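Local coordinates for SusD-like protein BACOVA_02651 (PDB 5E76) that binds xyloglucan at the cell surface and probably mediates its capture before transport into the periplasm for degradation, at residues A[23-28]-A[249-254]; A[254-259]-A[339-344]; A[431-436]-A[478-483]. All blocks are in the same frame, centred on the assembly; numbering follows the deposited sequence.

Interaction 1 of 3, residues A[23-28]-A[249-254]; sequences AWFDYN and YECNTL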
loop_
_atom_site.group_PDB
_atom_site.type_symbol
_atom_site.label_atom_id
_atom_site.label_comp_id
_atom_site.label_asym_id
_atom_site.label_seq_id
_atom_site.Cartn_x
_atom_site.Cartn_y
_atom_site.Cartn_z
ATOM N N ALA A 23 9.203 -13.153 6.286
ATOM C CA ALA A 23 9.540 -11.885 6.915
ATOM C C ALA A 23 8.359 -10.902 7.054
ATOM O O ALA A 23 8.266 -10.173 8.046
ATOM C CB ALA A 23 10.653 -11.235 6.129
ATOM N N TRP A 24 7.465 -10.879 6.075
ATOM C CA TRP A 24 6.355 -9.916 6.043
ATOM C C TRP A 24 5.051 -10.486 6.612
ATOM O O TRP A 24 4.042 -9.785 6.658
ATOM C CB TRP A 24 6.108 -9.435 4.593
ATOM C CG TRP A 24 7.208 -8.638 4.079
ATOM C CD1 TRP A 24 8.289 -9.089 3.403
ATOM C CD2 TRP A 24 7.367 -7.226 4.210
ATOM N NE1 TRP A 24 9.124 -8.041 3.085
ATOM C CE2 TRP A 24 8.581 -6.886 3.576
ATOM C CE3 TRP A 24 6.610 -6.217 4.809
ATOM C CZ2 TRP A 24 9.052 -5.581 3.521
ATOM C CZ3 TRP A 24 7.078 -4.922 4.754
ATOM C CH2 TRP A 24 8.293 -4.612 4.114
ATOM N N PHE A 25 5.066 -11.746 7.039
ATOM C CA PHE A 25 3.820 -12.484 7.238
ATOM C C PHE A 25 2.888 -11.899 8.298
ATOM O O PHE A 25 1.684 -11.779 8.063
ATOM C CB PHE A 25 4.120 -13.954 7.585
ATOM C CG PHE A 25 2.880 -14.788 7.779
ATOM C CD1 PHE A 25 2.261 -15.392 6.689
ATOM C CD2 PHE A 25 2.320 -14.957 9.047
ATOM C CE1 PHE A 25 1.115 -16.155 6.838
ATOM C CE2 PHE A 25 1.171 -15.715 9.218
ATOM C CZ PHE A 25 0.557 -16.315 8.086
ATOM N N ASP A 26 3.441 -11.565 9.463
ATOM C CA ASP A 26 2.680 -10.971 10.559
ATOM C C ASP A 26 1.961 -9.661 10.116
ATOM O O ASP A 26 0.775 -9.420 10.410
ATOM C CB ASP A 26 3.628 -10.699 11.727
ATOM C CG ASP A 26 4.186 -11.982 12.373
ATOM O OD1 ASP A 26 4.010 -13.094 11.813
ATOM O OD2 ASP A 26 4.826 -11.861 13.467
ATOM N N TYR A 27 2.686 -8.804 9.415
ATOM C CA TYR A 27 2.056 -7.647 8.729
ATOM C C TYR A 27 0.960 -8.071 7.723
ATOM O O TYR A 27 -0.201 -7.641 7.810
ATOM C CB TYR A 27 3.129 -6.819 8.005
ATOM C CG TYR A 27 2.600 -5.641 7.243
ATOM C CD1 TYR A 27 1.720 -4.766 7.840
ATOM C CD2 TYR A 27 3.011 -5.384 5.935
ATOM C CE1 TYR A 27 1.241 -3.687 7.176
ATOM C CE2 TYR A 27 2.529 -4.295 5.247
ATOM C CZ TYR A 27 1.643 -3.455 5.876
ATOM O OH TYR A 27 1.122 -2.365 5.260
ATOM N N ASN A 28 1.332 -8.938 6.792
ATOM C CA ASN A 28 0.463 -9.220 5.633
ATOM C C ASN A 28 -0.741 -10.076 6.022
ATOM O O ASN A 28 -1.769 -10.017 5.359
ATOM C CB ASN A 28 1.239 -9.906 4.504
ATOM C CG ASN A 28 0.445 -9.947 3.203
ATOM O OD1 ASN A 28 0.365 -8.957 2.485
ATOM N ND2 ASN A 28 -0.153 -11.085 2.915
ATOM N N TYR A 249 2.842 -19.087 7.556
ATOM C CA TYR A 249 4.025 -18.221 7.596
ATOM C C TYR A 249 4.533 -17.912 6.206
ATOM O O TYR A 249 5.469 -17.123 6.062
ATOM C CB TYR A 249 5.177 -18.812 8.434
ATOM C CG TYR A 249 4.864 -18.915 9.906
ATOM C CD1 TYR A 249 4.416 -20.094 10.459
ATOM C CD2 TYR A 249 5.008 -17.813 10.734
ATOM C CE1 TYR A 249 4.130 -20.174 11.819
ATOM C CE2 TYR A 249 4.726 -17.882 12.082
ATOM C CZ TYR A 249 4.283 -19.051 12.615
ATOM O OH TYR A 249 3.998 -19.101 13.952
ATOM N N GLU A 250 3.929 -18.499 5.176
ATOM C CA GLU A 250 4.428 -18.241 3.849
ATOM C C GLU A 250 3.340 -18.220 2.768
ATOM O O GLU A 250 3.656 -18.065 1.584
ATOM C CB GLU A 250 5.515 -19.264 3.510
ATOM C CG GLU A 250 5.043 -20.708 3.441
ATOM C CD GLU A 250 6.112 -21.641 2.892
ATOM O OE1 GLU A 250 7.317 -21.346 3.094
ATOM O OE2 GLU A 250 5.743 -22.659 2.254
ATOM N N CYS A 251 2.078 -18.332 3.190
ATOM C CA CYS A 251 0.931 -18.040 2.325
ATOM C C CYS A 251 0.353 -16.651 2.569
ATOM O O CYS A 251 0.588 -16.021 3.603
ATOM C CB CYS A 251 -0.176 -19.039 2.549
ATOM S SG CYS A 251 -0.601 -19.050 4.249
ATOM N N ASN A 252 -0.441 -16.220 1.599
ATOM C CA ASN A 252 -1.208 -14.993 1.633
ATOM C C ASN A 252 -2.573 -15.282 2.252
ATOM O O ASN A 252 -3.431 -15.872 1.613
ATOM C CB ASN A 252 -1.348 -14.470 0.203
ATOM C CG ASN A 252 -1.963 -13.106 0.119
ATOM O OD1 ASN A 252 -2.582 -12.608 1.053
ATOM N ND2 ASN A 252 -1.809 -12.499 -1.026
ATOM N N THR A 253 -2.778 -14.868 3.492
ATOM C CA THR A 253 -3.975 -15.245 4.226
ATOM C C THR A 253 -5.157 -14.290 4.076
ATOM O O THR A 253 -6.189 -14.446 4.748
ATOM C CB THR A 253 -3.637 -15.368 5.712
ATOM O OG1 THR A 253 -2.878 -14.221 6.086
ATOM C CG2 THR A 253 -2.793 -16.600 5.957
ATOM N N LEU A 254 -5.024 -13.323 3.170
ATOM C CA LEU A 254 -5.989 -12.223 3.086
ATOM C C LEU A 254 -7.300 -12.610 2.399
ATOM O O LEU A 254 -8.296 -11.897 2.522
ATOM C CB LEU A 254 -5.352 -11.010 2.370
ATOM C CG LEU A 254 -4.229 -10.292 3.161
ATOM C CD1 LEU A 254 -3.608 -9.166 2.329
ATOM C CD2 LEU A 254 -4.744 -9.743 4.491
#
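The ring of F25 lies flat against the backbone of Y249. The CA of Y249 stands 3.5 Å from the centroid of the F25 ring and 15° off its normal, a CH-pi contact over one face, offset toward the rim. The two aromatic rings themselves meet only obliquely, their centroids 5.6 Å apart, which fits neither a stack nor a T-shape. At the edge of the F25 ring, near its plane, CE1 is 3.3 Å from O of C251. CG2 of T253 comes obliquely within 4.0 Å of CZ of F25. With CG anti to the backbone N (chi1 -179°), the ring extends from the first turn of helix 25-38 into the curve of the loop. This joins the start of a helix in the N-terminal part of this SusD-family chain to a loop that carries Y249 of the glycan pocket, whose side chain touches a bound glucose unit. One turn on, N28 ND2 makes a weak hydrogen bond to N252 OD1 (3.4 Å, 141° at the hydrogen), the two amides being turned well out of each other's plane. L254 CD2 packs on O of N28 at 3.1 Å. Further out, both amides have second partners: N28 OD1 bonds T347 OG1, and N252 ND2 bonds L345 O. The hydroxyl of T253 bonds Q29 O. W248 meets the F25 ring edge-to-face.

Interaction 2 of 3, residues A[254-259]-A[339-344]; sequences LLSDLA and KQMNSP. With XYS (alpha-D-xylopyranose), chain B.
S256 OG accepts the backbone N-H of M341, 3.1 Å from OG to N with 152° at the hydrogen, the one hydrogen bond between the two segments. From there OG also lies 3.5 Å from CB of Q340. The same hydroxyl bonds N269 O, so it links two loops. L255 has a different first torsion: with CG anti to the backbone N (chi1 -169°), chi1 places CG over the loop, and its two methyls then part. CD1 rests 3.7 Å from CB of S343, while CD2 approaches the turn in which N342 N makes a weak hydrogen bond to K339 O. In Q340, chi1 of 84° places CG between the backbone N and the carbonyl carbon, and the extended chain beyond it takes the amide away from the helix to the xylose, where NE2 donates to O2 of the sugar over 3.2 Å. N269 ND2 holds OE1 of that amide, which should fix its rotation. The short helix 255-258 thus backs the pocket-lining loop that leads into strand 347-351, with the neighbouring L254 packed on I32 and V33 of helix 25-38.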
loop_
_atom_site.group_PDB
_atom_site.type_symbol
_atom_site.label_atom_id
_atom_site.label_comp_id
_atom_site.label_asym_id
_atom_site.label_seq_id
_atom_site.Cartn_x
_atom_site.Cartn_y
_atom_site.Cartn_z
ATOM N N LEU A 254 -5.024 -13.323 3.170
ATOM C CA LEU A 254 -5.989 -12.223 3.086
ATOM C C LEU A 254 -7.300 -12.610 2.399
ATOM O O LEU A 254 -8.296 -11.897 2.522
ATOM C CB LEU A 254 -5.352 -11.010 2.370
ATOM C CG LEU A 254 -4.229 -10.292 3.161
ATOM C CD1 LEU A 254 -3.608 -9.166 2.329
ATOM C CD2 LEU A 254 -4.744 -9.743 4.491
ATOM N N LEU A 255 -7.308 -13.744 1.708
ATOM C CA LEU A 255 -8.458 -14.170 0.903
ATOM C C LEU A 255 -9.842 -14.053 1.576
ATOM O O LEU A 255 -10.764 -13.453 1.014
ATOM C CB LEU A 255 -8.242 -15.619 0.481
ATOM C CG LEU A 255 -9.181 -16.175 -0.570
ATOM C CD1 LEU A 255 -8.719 -15.678 -1.922
ATOM C CD2 LEU A 255 -9.187 -17.662 -0.486
ATOM N N SER A 256 -9.978 -14.630 2.770
ATOM C CA SER A 256 -11.281 -14.759 3.435
ATOM C C SER A 256 -11.713 -13.453 4.061
ATOM O O SER A 256 -12.909 -13.239 4.310
ATOM C CB SER A 256 -11.255 -15.849 4.524
ATOM O OG SER A 256 -10.924 -17.135 4.020
ATOM N N ASP A 257 -10.719 -12.612 4.354
ATOM C CA ASP A 257 -10.939 -11.241 4.829
ATOM C C ASP A 257 -11.403 -10.297 3.691
ATOM O O ASP A 257 -12.104 -9.306 3.951
ATOM C CB ASP A 257 -9.659 -10.637 5.452
ATOM C CG ASP A 257 -9.250 -11.277 6.775
ATOM O OD1 ASP A 257 -9.966 -12.153 7.310
ATOM O OD2 ASP A 257 -8.187 -10.869 7.295
ATOM N N LEU A 258 -10.971 -10.552 2.454
ATOM C CA LEU A 258 -11.324 -9.648 1.349
ATOM C C LEU A 258 -12.657 -10.029 0.737
ATOM O O LEU A 258 -13.464 -9.148 0.460
ATOM C CB LEU A 258 -10.238 -9.622 0.254
ATOM C CG LEU A 258 -8.878 -9.063 0.697
ATOM C CD1 LEU A 258 -7.818 -9.295 -0.333
ATOM C CD2 LEU A 258 -8.958 -7.567 1.033
ATOM N N ALA A 259 -12.891 -11.337 0.579
ATOM C CA ALA A 259 -14.017 -11.870 -0.219
ATOM C C ALA A 259 -15.336 -11.868 0.550
ATOM O O ALA A 259 -15.399 -12.357 1.694
ATOM C CB ALA A 259 -13.700 -13.277 -0.684
ATOM N N LYS A 339 -7.717 -21.508 -1.333
ATOM C CA LYS A 339 -8.466 -22.018 -0.182
ATOM C C LYS A 339 -8.528 -20.931 0.902
ATOM O O LYS A 339 -7.830 -19.919 0.808
ATOM C CB LYS A 339 -7.850 -23.311 0.364
ATOM C CG LYS A 339 -8.613 -23.906 1.592
ATOM C CD LYS A 339 -10.130 -24.105 1.307
ATOM C CE LYS A 339 -10.983 -23.986 2.566
ATOM N NZ LYS A 339 -12.428 -23.664 2.292
ATOM N N GLN A 340 -9.386 -21.116 1.900
ATOM C CA GLN A 340 -9.585 -20.097 2.924
ATOM C C GLN A 340 -8.245 -19.655 3.507
ATOM O O GLN A 340 -7.341 -20.477 3.703
ATOM C CB GLN A 340 -10.514 -20.601 4.039
ATOM C CG GLN A 340 -9.875 -21.430 5.140
ATOM C CD GLN A 340 -10.749 -21.455 6.374
ATOM O OE1 GLN A 340 -11.976 -21.463 6.267
ATOM N NE2 GLN A 340 -10.120 -21.456 7.565
ATOM N N MET A 341 -8.124 -18.353 3.744
ATOM C CA MET A 341 -6.875 -17.774 4.215
ATOM C C MET A 341 -5.667 -18.261 3.400
ATOM O O MET A 341 -4.575 -18.484 3.951
ATOM C CB MET A 341 -6.661 -18.091 5.695
ATOM C CG MET A 341 -7.762 -17.613 6.636
ATOM S SD MET A 341 -7.289 -17.823 8.402
ATOM C CE MET A 341 -6.021 -16.570 8.528
ATOM N N ASN A 342 -5.872 -18.433 2.089
ATOM C CA ASN A 342 -4.790 -18.827 1.183
ATOM C C ASN A 342 -5.071 -18.336 -0.234
ATOM O O ASN A 342 -5.641 -19.030 -1.096
ATOM C CB ASN A 342 -4.567 -20.348 1.224
ATOM C CG ASN A 342 -3.112 -20.740 0.961
ATOM O OD1 ASN A 342 -2.463 -20.223 0.053
ATOM N ND2 ASN A 342 -2.595 -21.646 1.772
ATOM N N SER A 343 -4.672 -17.090 -0.446
ATOM C CA SER A 343 -4.764 -16.451 -1.733
ATOM C C SER A 343 -3.442 -16.660 -2.451
ATOM O O SER A 343 -2.385 -16.701 -1.830
ATOM C CB SER A 343 -5.074 -14.965 -1.605
ATOM O OG SER A 343 -4.898 -14.299 -2.851
ATOM N N PRO A 344 -3.499 -16.804 -3.776
ATOM C CA PRO A 344 -2.296 -17.046 -4.563
ATOM C C PRO A 344 -1.696 -15.758 -5.149
ATOM O O PRO A 344 -0.660 -15.829 -5.811
ATOM C CB PRO A 344 -2.816 -17.957 -5.659
ATOM C CG PRO A 344 -4.209 -17.405 -5.919
ATOM C CD PRO A 344 -4.710 -16.845 -4.614
HETATM C C1 XYS B . -10.984 -21.657 11.116
HETATM C C2 XYS B . -12.253 -22.064 10.431
HETATM C C3 XYS B . -13.349 -22.075 11.518
HETATM C C4 XYS B . -12.942 -23.095 12.603
HETATM C C5 XYS B . -11.571 -22.629 13.145
HETATM O O2 XYS B . -12.604 -21.018 9.562
HETATM O O3 XYS B . -14.505 -22.609 10.928
HETATM O O4 XYS B . -13.840 -22.955 13.670
HETATM O O5 XYS B . -10.674 -22.606 12.030
#

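Interaction 3 of 3, residues A[431-436]-A[478-483]; sequences YFNNQW and INIEAE. With NA (sodium ion), chain I; EDO (1,2-ethanediol), chain F.
N433 uses both ends of its side-chain amide on the backbone of I480. OD1 accepts the I480 N-H over 2.8 Å and ND2 donates to I480 O over 2.9 Å, each with 161° at the hydrogen. Each donor sits in the plane of the carbonyl it meets, on a lone pair, so N433 satisfies the N-H and the carbonyl of one residue together. The pairing fixes which way round the amide sits. Water 1 also donates to N433 OD1 and to I478 O, giving OD1 a second donor. With CG anti to the carbonyl carbon (chi1 -78°), the amide end reaches the 478-483 loop, while the main-chain carbonyl of N433 is left to the metal: its O is 2.2 Å from the sodium ion. N434 OD1, water 2 and O1 of an ethanediol, probably from the crystallisation liquor, also bind the ion, the N434 oxygen at longer range. Beside the polar pair, CD1 of I480 packs 4.2 Å from CB of F432, whose ring meets W414. The geometry is that of an asparagine side chain pairing with an extended backbone in a bidentate manner, here just past the end of helix 425-432 and next to a sodium site.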
loop_
_atom_site.group_PDB
_atom_site.type_symbol
_atom_site.label_atom_id
_atom_site.label_comp_id
_atom_site.label_asym_id
_atom_site.label_seq_id
_atom_site.Cartn_x
_atom_site.Cartn_y
_atom_site.Cartn_z
ATOM N N TYR A 431 -9.414 17.718 4.481
ATOM C CA TYR A 431 -9.658 16.537 3.625
ATOM C C TYR A 431 -10.070 15.248 4.373
ATOM O O TYR A 431 -11.011 14.588 3.966
ATOM C CB TYR A 431 -8.397 16.238 2.818
ATOM C CG TYR A 431 -8.526 15.228 1.696
ATOM C CD1 TYR A 431 -8.519 13.888 1.977
ATOM C CD2 TYR A 431 -8.575 15.624 0.363
ATOM C CE1 TYR A 431 -8.602 12.940 1.004
ATOM C CE2 TYR A 431 -8.669 14.643 -0.691
ATOM C CZ TYR A 431 -8.682 13.307 -0.342
ATOM O OH TYR A 431 -8.755 12.309 -1.263
ATOM N N PHE A 432 -9.393 14.904 5.473
ATOM C CA PHE A 432 -9.778 13.695 6.229
ATOM C C PHE A 432 -11.175 13.852 6.815
ATOM O O PHE A 432 -11.939 12.913 6.827
ATOM C CB PHE A 432 -8.775 13.391 7.335
ATOM C CG PHE A 432 -7.429 13.082 6.831
ATOM C CD1 PHE A 432 -7.251 12.473 5.592
ATOM C CD2 PHE A 432 -6.322 13.428 7.578
ATOM C CE1 PHE A 432 -5.983 12.207 5.116
ATOM C CE2 PHE A 432 -5.066 13.167 7.119
ATOM C CZ PHE A 432 -4.892 12.549 5.861
ATOM N N ASN A 433 -11.518 15.063 7.215
ATOM C CA ASN A 433 -12.818 15.352 7.779
ATOM C C ASN A 433 -13.939 15.530 6.713
ATOM O O ASN A 433 -15.100 15.841 7.037
ATOM C CB ASN A 433 -12.694 16.596 8.649
ATOM C CG ASN A 433 -12.051 16.299 10.045
ATOM O OD1 ASN A 433 -12.420 15.347 10.721
ATOM N ND2 ASN A 433 -11.110 17.141 10.463
ATOM N N ASN A 434 -13.608 15.335 5.434
ATOM C CA ASN A 434 -14.615 15.440 4.411
ATOM C C ASN A 434 -14.503 14.279 3.494
ATOM O O ASN A 434 -14.360 14.439 2.284
ATOM C CB ASN A 434 -14.489 16.771 3.668
ATOM C CG ASN A 434 -14.966 17.918 4.507
ATOM O OD1 ASN A 434 -16.166 18.208 4.562
ATOM N ND2 ASN A 434 -14.043 18.545 5.222
ATOM N N GLN A 435 -14.594 13.110 4.103
ATOM C CA GLN A 435 -14.477 11.831 3.435
ATOM C C GLN A 435 -15.675 10.938 3.816
ATOM O O GLN A 435 -15.634 9.721 3.627
ATOM C CB GLN A 435 -13.151 11.146 3.818
ATOM C CG GLN A 435 -11.966 11.523 2.942
ATOM C CD GLN A 435 -10.740 10.636 3.183
ATOM O OE1 GLN A 435 -9.990 10.834 4.158
ATOM N NE2 GLN A 435 -10.523 9.660 2.272
ATOM N N TRP A 436 -16.732 11.550 4.344
ATOM C CA TRP A 436 -17.874 10.805 4.859
ATOM C C TRP A 436 -17.406 9.556 5.640
ATOM O O TRP A 436 -17.956 8.485 5.462
ATOM C CB TRP A 436 -18.813 10.430 3.708
ATOM C CG TRP A 436 -19.290 11.671 3.001
ATOM C CD1 TRP A 436 -18.822 12.167 1.828
ATOM C CD2 TRP A 436 -20.272 12.602 3.464
ATOM N NE1 TRP A 436 -19.450 13.333 1.522
ATOM C CE2 TRP A 436 -20.351 13.626 2.501
ATOM C CE3 TRP A 436 -21.098 12.662 4.583
ATOM C CZ2 TRP A 436 -21.211 14.710 2.626
ATOM C CZ3 TRP A 436 -21.966 13.732 4.697
ATOM C CH2 TRP A 436 -22.012 14.749 3.721
ATOM N N ILE A 478 -16.567 12.365 15.497
ATOM C CA ILE A 478 -15.517 12.203 14.481
ATOM C C ILE A 478 -15.156 13.595 14.097
ATOM O O ILE A 478 -15.836 14.256 13.292
ATOM C CB ILE A 478 -15.946 11.409 13.242
ATOM C CG1 ILE A 478 -16.137 9.942 13.605
ATOM C CG2 ILE A 478 -14.905 11.518 12.113
ATOM C CD1 ILE A 478 -16.877 9.115 12.494
ATOM N N ASN A 479 -14.101 14.051 14.742
ATOM C CA ASN A 479 -13.514 15.324 14.504
ATOM C C ASN A 479 -11.986 15.070 14.483
ATOM O O ASN A 479 -11.320 15.014 15.530
ATOM C CB ASN A 479 -13.984 16.252 15.597
ATOM C CG ASN A 479 -13.280 17.546 15.611
ATOM O OD1 ASN A 479 -13.108 18.208 14.575
ATOM N ND2 ASN A 479 -12.894 17.965 16.792
ATOM N N ILE A 480 -11.436 14.889 13.279
ATOM C CA ILE A 480 -10.076 14.400 13.144
ATOM C C ILE A 480 -9.118 15.572 13.305
ATOM O O ILE A 480 -9.327 16.618 12.739
ATOM C CB ILE A 480 -9.888 13.699 11.838
ATOM C CG1 ILE A 480 -10.838 12.514 11.798
ATOM C CG2 ILE A 480 -8.458 13.228 11.644
ATOM C CD1 ILE A 480 -11.258 12.118 10.423
ATOM N N GLU A 481 -8.120 15.405 14.167
ATOM C CA GLU A 481 -7.200 16.484 14.506
ATOM C C GLU A 481 -5.793 15.973 14.384
ATOM O O GLU A 481 -5.574 14.786 14.340
ATOM C CB GLU A 481 -7.449 17.006 15.917
ATOM C CG GLU A 481 -8.859 17.512 16.184
ATOM C CD GLU A 481 -8.973 18.170 17.530
ATOM O OE1 GLU A 481 -8.681 17.504 18.594
ATOM O OE2 GLU A 481 -9.320 19.374 17.552
ATOM N N ALA A 482 -4.823 16.866 14.369
ATOM C CA ALA A 482 -3.443 16.455 14.074
ATOM C C ALA A 482 -2.981 15.247 14.896
ATOM O O ALA A 482 -2.352 14.331 14.366
ATOM C CB ALA A 482 -2.484 17.625 14.279
ATOM N N GLU A 483 -3.320 15.198 16.178
ATOM C CA GLU A 483 -2.796 14.148 17.024
ATOM C C GLU A 483 -3.403 12.788 16.777
ATOM O O GLU A 483 -2.959 11.793 17.361
ATOM C CB GLU A 483 -2.990 14.521 18.513
ATOM C CG GLU A 483 -4.469 14.774 18.842
ATOM C CD GLU A 483 -4.856 16.279 18.880
ATOM O OE1 GLU A 483 -4.468 17.142 17.961
ATOM O OE2 GLU A 483 -5.573 16.599 19.899
HETATM NA NA NA I . -16.795 17.244 7.273
HETATM C C1 EDO F . -19.695 15.711 7.992
HETATM O O1 EDO F . -19.447 17.103 8.128
HETATM C C2 EDO F . -18.830 15.267 6.831
HETATM O O2 EDO F . -18.041 14.133 7.132
HETATM O O HOH W 1 -15.164 15.136 10.561
HETATM O O HOH W 2 -16.581 17.151 9.771
#

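Interactions 1 and 2 form one continuous region: they share L254, their centres are 11 Å apart, and N252 O lies 2.7 Å from S343 N, a probable hydrogen bond. T253 CG2 also packs 3.3 Å from M341 O. Together they bring Y249, Q340 and M341 to the glycan pocket: the side chains of Y249 and M341 approach bound glucose units to about 4 Å and 3 Å at their nearest atoms. Interaction 3 stands apart, its centre 31 Å from those of both others and its nearest atoms about 16 Å from interaction 1 and about 17 Å from interaction 2. It belongs to the sodium site and does not touch either of the pocket contacts.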